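Local coordinates for testis-expressed protein 101 (Mus musculus, PDB 7BPS) that is needed for male fertility, governing how sperm bind the zona pellucida and migrate into the oviduct, at residues A[5-10]-A[58-63]; A[42-47]-A[97-102]; A[69-74]-A[175-180]; A[126-131]-A[159-164]; A[144-149]-A[188-193]. All blocks are in the same frame, centred on the assembly; numbering follows the deposited sequence.

Contact 1 of 5, residues A[5-10]-A[58-63]; sequences TYCQVS and KSCVSQ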
# COMPACT_ATOMS: atom_id res chain seq x y z
N THR A 5 23.75 11.73 -4.13
CA THR A 5 24.10 10.67 -5.11
C THR A 5 24.22 9.28 -4.44
O THR A 5 24.40 8.33 -5.21
CB THR A 5 25.37 11.00 -5.91
OG1 THR A 5 26.47 11.28 -5.04
CG2 THR A 5 25.16 12.16 -6.86
N TYR A 6 24.09 9.14 -3.12
CA TYR A 6 23.80 7.83 -2.45
C TYR A 6 22.39 7.86 -1.85
O TYR A 6 22.01 8.86 -1.19
CB TYR A 6 24.83 7.48 -1.37
CG TYR A 6 26.21 7.17 -1.89
CD1 TYR A 6 26.61 5.87 -2.18
CD2 TYR A 6 27.13 8.19 -2.11
CE1 TYR A 6 27.87 5.59 -2.66
CE2 TYR A 6 28.40 7.92 -2.60
CZ TYR A 6 28.77 6.62 -2.88
OH TYR A 6 30.02 6.36 -3.36
N CYS A 7 21.65 6.76 -2.04
CA CYS A 7 20.29 6.53 -1.49
C CYS A 7 20.21 5.16 -0.85
O CYS A 7 20.91 4.24 -1.31
CB CYS A 7 19.25 6.62 -2.59
SG CYS A 7 19.22 8.23 -3.41
N GLN A 8 19.39 4.99 0.18
CA GLN A 8 18.96 3.64 0.63
C GLN A 8 18.20 2.97 -0.52
O GLN A 8 17.51 3.70 -1.32
CB GLN A 8 18.13 3.74 1.90
CG GLN A 8 18.98 4.08 3.11
CD GLN A 8 18.21 3.88 4.39
OE1 GLN A 8 17.25 3.12 4.42
NE2 GLN A 8 18.61 4.58 5.45
N VAL A 9 18.41 1.66 -0.70
CA VAL A 9 17.79 0.86 -1.80
C VAL A 9 17.27 -0.47 -1.21
O VAL A 9 18.01 -1.14 -0.45
CB VAL A 9 18.77 0.63 -2.96
CG1 VAL A 9 18.15 -0.18 -4.10
CG2 VAL A 9 19.30 1.96 -3.50
N SER A 10 16.01 -0.77 -1.47
CA SER A 10 15.31 -2.01 -1.05
C SER A 10 13.94 -2.05 -1.71
O SER A 10 13.33 -0.99 -1.89
CB SER A 10 15.22 -2.13 0.44
OG SER A 10 14.73 -0.94 0.99
N LYS A 58 12.58 1.70 -1.54
CA LYS A 58 13.63 2.74 -1.47
C LYS A 58 14.53 2.62 -2.70
O LYS A 58 14.88 1.49 -3.07
CB LYS A 58 14.40 2.62 -0.16
CG LYS A 58 13.59 3.01 1.07
CD LYS A 58 14.46 3.29 2.27
CE LYS A 58 13.65 3.53 3.53
NZ LYS A 58 14.54 3.86 4.67
N SER A 59 14.86 3.73 -3.35
CA SER A 59 15.68 3.74 -4.58
C SER A 59 16.19 5.14 -4.94
O SER A 59 15.73 6.18 -4.38
CB SER A 59 14.92 3.13 -5.74
OG SER A 59 13.90 3.99 -6.21
N CYS A 60 17.17 5.13 -5.83
CA CYS A 60 17.54 6.24 -6.72
C CYS A 60 16.40 6.44 -7.71
O CYS A 60 15.83 5.45 -8.11
CB CYS A 60 18.83 5.93 -7.46
SG CYS A 60 20.19 5.60 -6.31
N VAL A 61 16.11 7.68 -8.07
CA VAL A 61 15.05 7.98 -9.07
C VAL A 61 15.43 9.27 -9.79
O VAL A 61 16.13 10.11 -9.18
CB VAL A 61 13.68 8.00 -8.36
CG1 VAL A 61 13.58 9.13 -7.34
CG2 VAL A 61 12.52 8.00 -9.35
N SER A 62 15.05 9.42 -11.06
CA SER A 62 15.42 10.60 -11.89
C SER A 62 14.24 11.58 -11.99
O SER A 62 14.50 12.78 -12.00
CB SER A 62 15.92 10.18 -13.25
OG SER A 62 15.03 9.29 -13.88
N GLN A 63 13.00 11.10 -12.03
CA GLN A 63 11.81 11.98 -12.13
C GLN A 63 11.33 12.39 -10.72
O GLN A 63 11.41 11.56 -9.79
CB GLN A 63 10.70 11.27 -12.91
CG GLN A 63 10.95 11.23 -14.41
CD GLN A 63 10.12 10.19 -15.12
OE1 GLN A 63 9.66 9.21 -14.52
NE2 GLN A 63 9.92 10.38 -16.42
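Gln8 and Lys58 lie side by side and point the same way, one from each of two roughly antiparallel strands. The methylenes of the lysine run along the glutamine, Lys58 CD coming within 3.7 Å of Gln8 CB. Both chains are extended beyond CG, which carries the ammonium level with the amide; Lys58 NZ then bonds Gln8 OE1 at 2.8 Å, standing 49° out of the carbonyl plane. A long lysine suits this buried place because NZ lies within hydrogen-bonding reach of Gln8 OE1 and of the backbone oxygens of Trp25, Asn94 and Lys96, four acceptors that share its three N-H. Gln8 OE1 in turn accepts from Ser27 N.

Closer to the main chain, Ser10 and Lys58 form an antiparallel hydrogen-bonded pair. Ser10 N reaches Lys58 O at 3.0 Å, and Lys58 N meets Ser10 O at 2.8 Å in an almost straight bond. The hydroxyl of Ser10 rests against Lys58 CB, OG to CB 3.8 Å, while its polar partner is Ser27 OG. Past this pair regular bonding lapses, and Val9 offers its CA-H to Lys58 O, CA to O 3.2 Å.

Farther along, Cys7 CB packs 4.0 Å from Cys60 SG. The two cysteines are not joined: Cys7 is bonded to Cys38 and Cys60 to Cys32, so two disulfides sit next to each other, as in the cysteine-rich hub of Ly6/uPAR domains. In the sheet, strand 6-16 lies between strands 29-31 and 52-61, and the latter is followed by strand 37-46, where Ser59 pairs with Gln39.

Contact 2 of 5, residues A[42-47]-A[97-102]; sequences VLLIKA and DSLASV. With SO4 (sulfate ion), chain G.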
# COMPACT_ATOMS: atom_id res chain seq x y z
N VAL A 42 5.99 3.70 0.76
CA VAL A 42 5.36 2.48 1.32
C VAL A 42 3.86 2.58 1.13
O VAL A 42 3.33 3.67 1.33
CB VAL A 42 5.75 2.30 2.80
CG1 VAL A 42 5.39 3.51 3.66
CG2 VAL A 42 5.18 1.03 3.36
N LEU A 43 3.22 1.48 0.77
CA LEU A 43 1.75 1.32 0.69
C LEU A 43 1.36 0.19 1.63
O LEU A 43 2.01 -0.86 1.58
CB LEU A 43 1.36 1.00 -0.76
CG LEU A 43 -0.13 0.77 -1.02
CD1 LEU A 43 -0.98 1.93 -0.57
CD2 LEU A 43 -0.36 0.52 -2.49
N LEU A 44 0.34 0.41 2.46
CA LEU A 44 -0.15 -0.57 3.46
C LEU A 44 -1.62 -0.83 3.18
O LEU A 44 -2.37 0.13 3.07
CB LEU A 44 0.05 -0.03 4.88
CG LEU A 44 1.51 0.23 5.25
CD1 LEU A 44 1.90 1.69 5.06
CD2 LEU A 44 1.79 -0.20 6.67
N ILE A 45 -2.01 -2.09 3.04
CA ILE A 45 -3.41 -2.48 2.73
C ILE A 45 -3.84 -3.59 3.70
O ILE A 45 -3.09 -4.57 3.87
CB ILE A 45 -3.55 -2.93 1.27
CG1 ILE A 45 -3.02 -1.87 0.31
CG2 ILE A 45 -4.99 -3.28 0.97
CD1 ILE A 45 -2.71 -2.38 -1.08
N LYS A 46 -5.04 -3.41 4.25
CA LYS A 46 -5.61 -4.22 5.35
C LYS A 46 -7.09 -4.41 5.06
O LYS A 46 -7.73 -3.46 4.56
CB LYS A 46 -5.39 -3.43 6.63
CG LYS A 46 -5.55 -4.20 7.92
CD LYS A 46 -5.78 -3.28 9.10
CE LYS A 46 -5.78 -4.07 10.40
NZ LYS A 46 -6.82 -5.13 10.39
N ALA A 47 -7.64 -5.59 5.34
CA ALA A 47 -9.09 -5.76 5.50
C ALA A 47 -9.40 -5.90 6.99
O ALA A 47 -8.48 -6.00 7.76
CB ALA A 47 -9.61 -6.93 4.68
N ASP A 97 13.09 4.70 9.22
CA ASP A 97 13.43 3.36 9.76
C ASP A 97 12.13 2.62 10.12
O ASP A 97 12.14 1.38 10.11
CB ASP A 97 14.43 3.50 10.92
CG ASP A 97 13.94 3.12 12.30
OD1 ASP A 97 13.70 1.91 12.53
OD2 ASP A 97 13.87 4.04 13.17
N SER A 98 11.06 3.35 10.39
CA SER A 98 9.86 2.89 11.13
C SER A 98 8.61 3.48 10.46
O SER A 98 8.68 4.61 9.92
CB SER A 98 9.97 3.26 12.60
OG SER A 98 8.78 3.87 13.13
N LEU A 99 7.50 2.74 10.51
CA LEU A 99 6.20 3.12 9.91
C LEU A 99 5.25 3.65 10.99
O LEU A 99 4.02 3.77 10.72
CB LEU A 99 5.62 1.89 9.23
CG LEU A 99 6.50 1.22 8.18
CD1 LEU A 99 5.72 0.15 7.46
CD2 LEU A 99 7.05 2.23 7.18
N ALA A 100 5.77 3.96 12.18
CA ALA A 100 4.94 4.36 13.35
C ALA A 100 4.12 5.61 13.01
O ALA A 100 2.92 5.62 13.30
CB ALA A 100 5.83 4.56 14.56
N SER A 101 4.72 6.61 12.37
CA SER A 101 4.06 7.89 12.01
C SER A 101 3.16 7.73 10.77
O SER A 101 2.57 8.73 10.38
CB SER A 101 5.08 8.97 11.77
OG SER A 101 5.79 8.73 10.56
N VAL A 102 3.08 6.54 10.16
CA VAL A 102 2.39 6.33 8.85
C VAL A 102 1.06 5.61 9.08
O VAL A 102 0.09 6.00 8.42
CB VAL A 102 3.28 5.51 7.90
CG1 VAL A 102 2.61 5.20 6.57
CG2 VAL A 102 4.61 6.20 7.67
S SO4 G . 11.86 7.12 11.70
O1 SO4 G . 11.44 8.41 11.19
O2 SO4 G . 11.97 7.17 13.14
O3 SO4 G . 10.89 6.13 11.32
O4 SO4 G . 13.15 6.78 11.14
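Leu99 drops from its loop onto Val42 and Leu44 of strand 37-46. Its CB heads toward the strand, and with CG anti to the carbonyl carbon (chi1 -56°) the fork at CG opens over both residues. One prong, CD1, meets Leu44 CD2 at 4.0 Å; the other, CD2, meets Val42 CG1 at 4.1 Å. A leucine fits because its two methyls can straddle two alternate residues on the same face of a strand.

Val102 supplies the second point of contact: its CG1 lies 3.9 Å from Leu44 CD1, the two side chains crossing at about a right angle. The loop folds so that both residues face the strand, with Val102 N hydrogen-bonded to Leu99 O and an ST turn in which Ser98 OG accepts from Ala100 N. Just upstream, Asp97 N binds a sulfate, N to O4 2.8 Å, which probably came from the crystallisation liquor.

On the strand side, Val54 and Tyr84 from the neighbouring strands extend the same apolar layer. No polar bond crosses between the two segments, and all four touching residues are buried; the connection into the second domain is therefore held against the first-domain sheet by branched aliphatic packing alone across this contact.

Contact 3 of 5, residues A[69-74]-A[175-180]; sequences TFIQYT and AMIDSV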
# COMPACT_ATOMS: atom_id res chain seq x y z
N THR A 69 4.35 13.05 0.56
CA THR A 69 2.91 12.79 0.32
C THR A 69 2.41 11.68 1.24
O THR A 69 3.00 10.59 1.25
CB THR A 69 2.70 12.47 -1.16
OG1 THR A 69 3.23 13.56 -1.92
CG2 THR A 69 1.25 12.25 -1.51
N PHE A 70 1.38 11.96 2.03
CA PHE A 70 0.64 10.96 2.85
C PHE A 70 -0.78 10.86 2.28
O PHE A 70 -1.46 11.87 2.22
CB PHE A 70 0.60 11.34 4.33
CG PHE A 70 -0.30 10.43 5.14
CD1 PHE A 70 -1.68 10.66 5.20
CD2 PHE A 70 0.22 9.32 5.79
CE1 PHE A 70 -2.51 9.82 5.93
CE2 PHE A 70 -0.61 8.49 6.52
CZ PHE A 70 -1.98 8.74 6.59
N ILE A 71 -1.22 9.67 1.88
CA ILE A 71 -2.59 9.47 1.33
C ILE A 71 -3.28 8.33 2.08
O ILE A 71 -2.70 7.24 2.22
CB ILE A 71 -2.55 9.22 -0.19
CG1 ILE A 71 -1.94 10.41 -0.93
CG2 ILE A 71 -3.94 8.89 -0.73
CD1 ILE A 71 -1.60 10.12 -2.37
N GLN A 72 -4.52 8.58 2.48
CA GLN A 72 -5.50 7.53 2.82
C GLN A 72 -6.45 7.38 1.64
O GLN A 72 -7.27 8.29 1.38
CB GLN A 72 -6.22 7.88 4.12
CG GLN A 72 -7.25 6.84 4.49
CD GLN A 72 -7.70 6.96 5.91
OE1 GLN A 72 -7.24 6.23 6.79
NE2 GLN A 72 -8.65 7.87 6.11
N TYR A 73 -6.33 6.28 0.91
CA TYR A 73 -7.11 6.04 -0.33
C TYR A 73 -8.53 5.68 0.09
O TYR A 73 -9.49 6.23 -0.43
CB TYR A 73 -6.45 4.95 -1.19
CG TYR A 73 -5.03 5.29 -1.57
CD1 TYR A 73 -4.77 5.91 -2.78
CD2 TYR A 73 -3.97 5.02 -0.74
CE1 TYR A 73 -3.48 6.27 -3.14
CE2 TYR A 73 -2.67 5.38 -1.08
CZ TYR A 73 -2.43 5.99 -2.30
OH TYR A 73 -1.18 6.38 -2.69
N THR A 74 -8.63 4.79 1.07
CA THR A 74 -9.90 4.24 1.57
C THR A 74 -9.82 4.20 3.10
O THR A 74 -8.79 3.79 3.63
CB THR A 74 -10.18 2.85 0.97
OG1 THR A 74 -10.34 2.91 -0.46
CG2 THR A 74 -11.41 2.23 1.58
N ALA A 175 -8.82 4.62 -4.80
CA ALA A 175 -9.41 5.95 -5.04
C ALA A 175 -9.06 6.47 -6.44
O ALA A 175 -8.98 7.67 -6.59
CB ALA A 175 -8.95 6.90 -3.97
N MET A 176 -8.93 5.59 -7.44
CA MET A 176 -8.75 5.99 -8.86
C MET A 176 -7.41 6.70 -9.00
O MET A 176 -7.26 7.44 -10.00
CB MET A 176 -9.89 6.91 -9.33
CG MET A 176 -11.27 6.23 -9.24
SD MET A 176 -12.58 7.29 -9.91
CE MET A 176 -12.39 6.88 -11.65
N ILE A 177 -6.49 6.49 -8.07
CA ILE A 177 -5.09 6.99 -8.20
C ILE A 177 -4.24 5.89 -8.86
O ILE A 177 -4.28 4.77 -8.39
CB ILE A 177 -4.56 7.48 -6.84
CG1 ILE A 177 -5.37 8.71 -6.39
CG2 ILE A 177 -3.06 7.77 -6.92
CD1 ILE A 177 -5.24 9.09 -4.94
N ASP A 178 -3.52 6.25 -9.92
CA ASP A 178 -2.79 5.39 -10.89
C ASP A 178 -1.37 5.13 -10.40
O ASP A 178 -0.67 4.30 -11.03
CB ASP A 178 -2.54 6.11 -12.23
CG ASP A 178 -3.78 6.51 -12.99
OD1 ASP A 178 -4.85 5.92 -12.73
OD2 ASP A 178 -3.68 7.42 -13.84
N SER A 179 -0.86 5.87 -9.44
CA SER A 179 0.58 5.72 -9.10
C SER A 179 0.86 6.14 -7.67
O SER A 179 0.13 6.98 -7.12
CB SER A 179 1.47 6.45 -10.05
OG SER A 179 1.30 7.83 -9.87
N VAL A 180 1.90 5.52 -7.14
CA VAL A 180 2.30 5.59 -5.72
C VAL A 180 3.82 5.56 -5.74
O VAL A 180 4.41 4.44 -5.85
CB VAL A 180 1.69 4.42 -4.90
CG1 VAL A 180 2.11 4.46 -3.45
CG2 VAL A 180 0.18 4.40 -4.99
O HOH W 1 -0.13 8.12 -4.65
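Ile71 is the first residue of 69-74 to touch the other segment, its CG2 lying 4.4 Å from Ile177 CD1. The same methyl sits over the centre of the Tyr73 ring, 3.4 Å above its plane, so the beta-branched isoleucine backs the tyrosine on one face.

At Tyr73 the chain turns a corner, and Tyr73 and Thr74 together face Ala81 in a classic beta bulge. With CG anti to the carbonyl carbon (chi1 -58°), the ring extends along the second segment. Ala175 CB lies at the ring's edge, near its plane, and 3.6 Å from Tyr73 O; the short alanine side chain lets the backbone come close here, Tyr73 CA to Ala175 CA 5.2 Å. Ile177 crosses the tyrosine at about a right angle, CD1 to CE1 3.8 Å. Tyr73 OH comes to within 3.3 Å of Val180 CG2. Thr74 follows, its OG1 hydrogen-bonded to Leu173 O.

The phenol oxygen also has polar company: Ser83 OG, and a water 2.8 Å from Tyr73 OH that donates to Ser179 O at 2.7 Å. Tyrosine thus serves both needs of this junction between the two Ly6/uPAR domains, since its ring fills an aliphatic interface while its hydroxyl, set against the methyls of Val180, is satisfied by a hydroxyl and a bridging water.

Contact 4 of 5, residues A[126-131]-A[159-164]; sequences LGSCSS and TVQVKG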
# COMPACT_ATOMS: atom_id res chain seq x y z
N LEU A 126 -0.78 -11.15 -0.88
CA LEU A 126 0.08 -11.10 -2.07
C LEU A 126 -0.22 -12.36 -2.87
O LEU A 126 -0.20 -13.44 -2.29
CB LEU A 126 1.53 -11.05 -1.60
CG LEU A 126 1.88 -9.71 -0.98
CD1 LEU A 126 3.17 -9.81 -0.19
CD2 LEU A 126 1.98 -8.65 -2.06
N GLY A 127 -0.60 -12.18 -4.13
CA GLY A 127 -1.10 -13.25 -4.99
C GLY A 127 -2.58 -13.44 -4.80
O GLY A 127 -3.35 -12.54 -5.16
N SER A 128 -2.96 -14.60 -4.29
CA SER A 128 -4.36 -15.00 -4.06
C SER A 128 -4.54 -15.41 -2.59
O SER A 128 -3.61 -16.01 -2.01
CB SER A 128 -4.77 -16.11 -5.00
OG SER A 128 -5.21 -15.54 -6.21
N CYS A 129 -5.68 -15.01 -2.02
CA CYS A 129 -6.11 -15.45 -0.67
C CYS A 129 -6.26 -16.96 -0.71
O CYS A 129 -6.86 -17.47 -1.69
CB CYS A 129 -7.43 -14.80 -0.27
SG CYS A 129 -7.35 -12.99 -0.20
N SER A 130 -5.76 -17.65 0.31
CA SER A 130 -6.01 -19.10 0.49
C SER A 130 -7.48 -19.33 0.91
O SER A 130 -8.02 -20.41 0.62
CB SER A 130 -5.01 -19.68 1.47
OG SER A 130 -4.98 -18.93 2.67
N SER A 131 -8.10 -18.34 1.55
CA SER A 131 -9.52 -18.39 2.02
C SER A 131 -10.02 -16.96 2.25
O SER A 131 -9.21 -16.06 2.39
CB SER A 131 -9.67 -19.21 3.30
OG SER A 131 -8.75 -18.81 4.31
N THR A 159 0.89 -8.52 -7.35
CA THR A 159 -0.59 -8.46 -7.24
C THR A 159 -1.01 -8.66 -5.77
O THR A 159 -0.38 -9.48 -5.05
CB THR A 159 -1.39 -9.58 -7.93
OG1 THR A 159 -0.62 -10.77 -8.06
CG2 THR A 159 -1.95 -9.20 -9.26
N VAL A 160 -2.09 -8.00 -5.41
CA VAL A 160 -2.71 -8.07 -4.07
C VAL A 160 -4.18 -8.38 -4.30
O VAL A 160 -4.85 -7.63 -5.07
CB VAL A 160 -2.50 -6.78 -3.29
CG1 VAL A 160 -3.10 -6.90 -1.89
CG2 VAL A 160 -1.02 -6.41 -3.21
N GLN A 161 -4.65 -9.48 -3.73
CA GLN A 161 -6.10 -9.77 -3.67
C GLN A 161 -6.65 -9.21 -2.35
O GLN A 161 -6.01 -9.42 -1.28
CB GLN A 161 -6.33 -11.26 -3.83
CG GLN A 161 -7.80 -11.60 -3.76
CD GLN A 161 -8.13 -12.92 -4.40
OE1 GLN A 161 -9.03 -12.99 -5.23
NE2 GLN A 161 -7.43 -13.96 -4.01
N VAL A 162 -7.78 -8.49 -2.45
CA VAL A 162 -8.43 -7.80 -1.31
C VAL A 162 -9.93 -8.04 -1.40
O VAL A 162 -10.56 -7.64 -2.42
CB VAL A 162 -8.12 -6.29 -1.31
CG1 VAL A 162 -8.71 -5.63 -0.07
CG2 VAL A 162 -6.64 -6.00 -1.40
N LYS A 163 -10.49 -8.65 -0.35
CA LYS A 163 -11.97 -8.82 -0.22
C LYS A 163 -12.41 -8.29 1.13
O LYS A 163 -11.66 -8.48 2.11
CB LYS A 163 -12.36 -10.30 -0.34
CG LYS A 163 -11.89 -10.96 -1.63
CD LYS A 163 -12.31 -12.39 -1.74
CE LYS A 163 -11.85 -13.03 -3.02
NZ LYS A 163 -12.63 -14.27 -3.24
N GLY A 164 -13.60 -7.68 1.20
CA GLY A 164 -14.21 -7.35 2.49
C GLY A 164 -15.29 -6.31 2.39
O GLY A 164 -15.50 -5.77 1.28
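Leu126 and Val160 face each other as a non-hydrogen-bonded antiparallel pair where strand 119-126 of the second Ly6/uPAR domain, a three-finger fold, gives way to a loop. Leu126 CD2 and Val160 CG2 touch at 3.9 Å, and both side chains also pack on Val53 of the first domain, consistent with aliphatic residues at both places. One residue on, Gly127 N donates to Thr159 O at 2.9 Å in a nearly straight bond. That same oxygen receives a CA-H contact from Leu126, CA to O 3.4 Å.

Gly127 has a positive phi (87°), a backbone shape that favours glycine, and here the chain leaves the regular strand course. The loop then passes along Gln161. With CG anti to the backbone N (chi1 179°), the glutamine stretches alongside 127-129: its CB lies 3.5 Å from Gly127 O and its CG 3.8 Å from Cys129 SG. A long, extended side chain suits this span between strand and departing loop, its methylenes meeting the sulfur while its amide ends beside the backbone of Ser128 and Cys129.

Second-shell residues fix these partners. The Cys129-Cys123 disulfide ties the loop back to strand 119-126, and backbone bonds of Val160 with Leu149 and Gln161 with Ala125 hold strand 158-163 between its neighbours. Thr159 and Gln161 both lie against Arg148 on the adjoining strand. The guanidinium of that arginine reaches over to the loop, where NH2 donates to Gly127 O and, more weakly, to Ser128 OG.

Contact 5 of 5, residues A[144-149]-A[188-193]; sequences CYQGRL and TCSYQS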
# COMPACT_ATOMS: atom_id res chain seq x y z
N CYS A 144 -19.89 -5.03 -0.36
CA CYS A 144 -18.85 -6.08 -0.42
C CYS A 144 -17.98 -5.79 -1.63
O CYS A 144 -18.50 -5.32 -2.66
CB CYS A 144 -19.43 -7.48 -0.48
SG CYS A 144 -20.41 -7.92 0.98
N TYR A 145 -16.68 -5.99 -1.47
CA TYR A 145 -15.64 -5.73 -2.49
C TYR A 145 -14.78 -6.99 -2.61
O TYR A 145 -14.41 -7.55 -1.58
CB TYR A 145 -14.87 -4.46 -2.13
CG TYR A 145 -13.65 -4.18 -2.96
CD1 TYR A 145 -12.45 -4.78 -2.68
CD2 TYR A 145 -13.68 -3.28 -4.00
CE1 TYR A 145 -11.31 -4.48 -3.38
CE2 TYR A 145 -12.54 -2.96 -4.72
CZ TYR A 145 -11.35 -3.58 -4.43
OH TYR A 145 -10.21 -3.30 -5.13
N GLN A 146 -14.55 -7.42 -3.85
CA GLN A 146 -13.57 -8.46 -4.25
C GLN A 146 -12.71 -7.87 -5.36
O GLN A 146 -13.25 -7.69 -6.46
CB GLN A 146 -14.27 -9.74 -4.73
CG GLN A 146 -15.25 -10.31 -3.71
CD GLN A 146 -16.64 -9.75 -3.90
OE1 GLN A 146 -17.05 -9.52 -5.02
NE2 GLN A 146 -17.35 -9.50 -2.81
N GLY A 147 -11.47 -7.50 -5.06
CA GLY A 147 -10.60 -6.78 -5.98
C GLY A 147 -9.22 -7.39 -6.12
O GLY A 147 -8.82 -8.26 -5.30
N ARG A 148 -8.51 -6.91 -7.14
CA ARG A 148 -7.12 -7.30 -7.48
C ARG A 148 -6.39 -6.00 -7.79
O ARG A 148 -6.92 -5.18 -8.56
CB ARG A 148 -7.13 -8.36 -8.59
CG ARG A 148 -5.77 -8.87 -9.04
CD ARG A 148 -5.84 -10.28 -9.63
NE ARG A 148 -5.40 -11.24 -8.62
CZ ARG A 148 -6.16 -12.17 -8.02
NH1 ARG A 148 -7.44 -12.33 -8.31
NH2 ARG A 148 -5.59 -12.97 -7.14
N LEU A 149 -5.25 -5.80 -7.14
CA LEU A 149 -4.37 -4.64 -7.36
C LEU A 149 -3.12 -5.15 -8.05
O LEU A 149 -2.48 -6.02 -7.50
CB LEU A 149 -4.04 -3.96 -6.03
CG LEU A 149 -5.26 -3.41 -5.28
CD1 LEU A 149 -4.80 -2.70 -4.02
CD2 LEU A 149 -6.10 -2.49 -6.15
N THR A 188 -8.97 -3.78 -10.45
CA THR A 188 -10.17 -4.41 -11.05
C THR A 188 -10.94 -4.99 -9.86
O THR A 188 -10.28 -5.31 -8.84
CB THR A 188 -9.78 -5.41 -12.15
OG1 THR A 188 -8.89 -6.35 -11.57
CG2 THR A 188 -9.06 -4.78 -13.33
N CYS A 189 -12.26 -5.08 -9.95
CA CYS A 189 -13.05 -5.63 -8.83
C CYS A 189 -14.42 -6.09 -9.28
O CYS A 189 -14.88 -5.69 -10.39
CB CYS A 189 -13.15 -4.61 -7.70
SG CYS A 189 -14.65 -3.60 -7.73
N SER A 190 -15.03 -6.91 -8.43
CA SER A 190 -16.50 -7.03 -8.24
C SER A 190 -16.88 -6.33 -6.94
O SER A 190 -16.07 -6.33 -5.96
CB SER A 190 -16.91 -8.46 -8.15
OG SER A 190 -16.51 -9.13 -9.30
N TYR A 191 -18.12 -5.87 -6.89
CA TYR A 191 -18.70 -5.24 -5.69
C TYR A 191 -20.20 -5.49 -5.71
O TYR A 191 -20.78 -5.66 -6.77
CB TYR A 191 -18.32 -3.76 -5.62
CG TYR A 191 -18.95 -2.90 -6.68
CD1 TYR A 191 -18.39 -2.81 -7.95
CD2 TYR A 191 -20.08 -2.15 -6.40
CE1 TYR A 191 -18.96 -2.01 -8.93
CE2 TYR A 191 -20.65 -1.33 -7.36
CZ TYR A 191 -20.08 -1.25 -8.61
OH TYR A 191 -20.63 -0.44 -9.54
N GLN A 192 -20.78 -5.54 -4.52
CA GLN A 192 -22.23 -5.69 -4.30
C GLN A 192 -22.61 -4.59 -3.32
O GLN A 192 -22.26 -4.76 -2.14
CB GLN A 192 -22.53 -7.09 -3.76
CG GLN A 192 -22.05 -8.23 -4.65
CD GLN A 192 -20.61 -8.60 -4.45
OE1 GLN A 192 -19.85 -8.65 -5.42
NE2 GLN A 192 -20.23 -8.86 -3.21
N SER A 193 -23.20 -3.49 -3.81
CA SER A 193 -23.70 -2.35 -3.01
C SER A 193 -24.82 -2.84 -2.10
O SER A 193 -25.54 -3.73 -2.53
CB SER A 193 -24.24 -1.21 -3.83
OG SER A 193 -23.39 -0.96 -4.93
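Cys144 and Gln192 begin a run of antiparallel pairing in which six backbone hydrogen bonds join the two strands. Each donates to the other: Cys144 N to Gln192 O and Gln192 N to Cys144 O, both at 3.0 Å. Gln146 and Ser190 repeat the pattern, the bond from Gln146 N to Ser190 O being 2.8 Å and almost straight. Arg148 and Thr188 complete it, with Arg148 N to Thr188 O 2.9 Å and Thr188 N to Arg148 O 3.1 Å. The intervening residues of 144-149 turn their backbone the other way, Tyr145 bonding Gly164 and Gly147 bonding Val162.

The ring of Tyr145 packs against Cys189: its CE2 approaches Cys189 CB at 3.5 Å, and Cys189 SG forms an oblique sulfur-aromatic contact 4.6 Å from the ring centroid. A first torsion of 172°, which swings CG away from the backbone N, lays the ring alongside Gly147 as well. Glycine suits position 147, where the phenol passes close over the main chain and the two strands come together, Gly147 CA to Cys189 CA 3.9 Å. The hydroxyl itself is satisfied by Glu187 OE2.

On the face that carries Cys144 and Thr188, Gln146 and Gln192 bend at chi2 and cross at about a right angle, their amides nearly coplanar, 10° apart. Polar side chains fit this more exposed surface.

Cys144 is bonded to Cys120 and Cys189 to Cys171, so each strand is also fastened covalently. Antiparallel strands running out from a disulfide-bonded core are typical of the Ly6/uPAR three-finger fold.

Overall arrangement
From the N terminus, the loop opened at 5-10 is closed at 58-63, where contact 1 joins two strands of the first-domain sheet. Contact 2 starts within that loop at 42-47 and closes beyond it at 97-102, so the two cross. Contact 3 opens at 69-74, crosses contact 2, and closes only at 175-180, joining the two domains over the longest span. Contact 4 lies wholly within that span. Contact 5 opens inside contact 4 and closes last, crossing both contacts 3 and 4. Strands 143-152 and 158-163, neighbours in the second sheet, bring contacts 4 and 5 together, while Ile45 of contact 2 packs on Val162 and Leu149, uniting the two sheets.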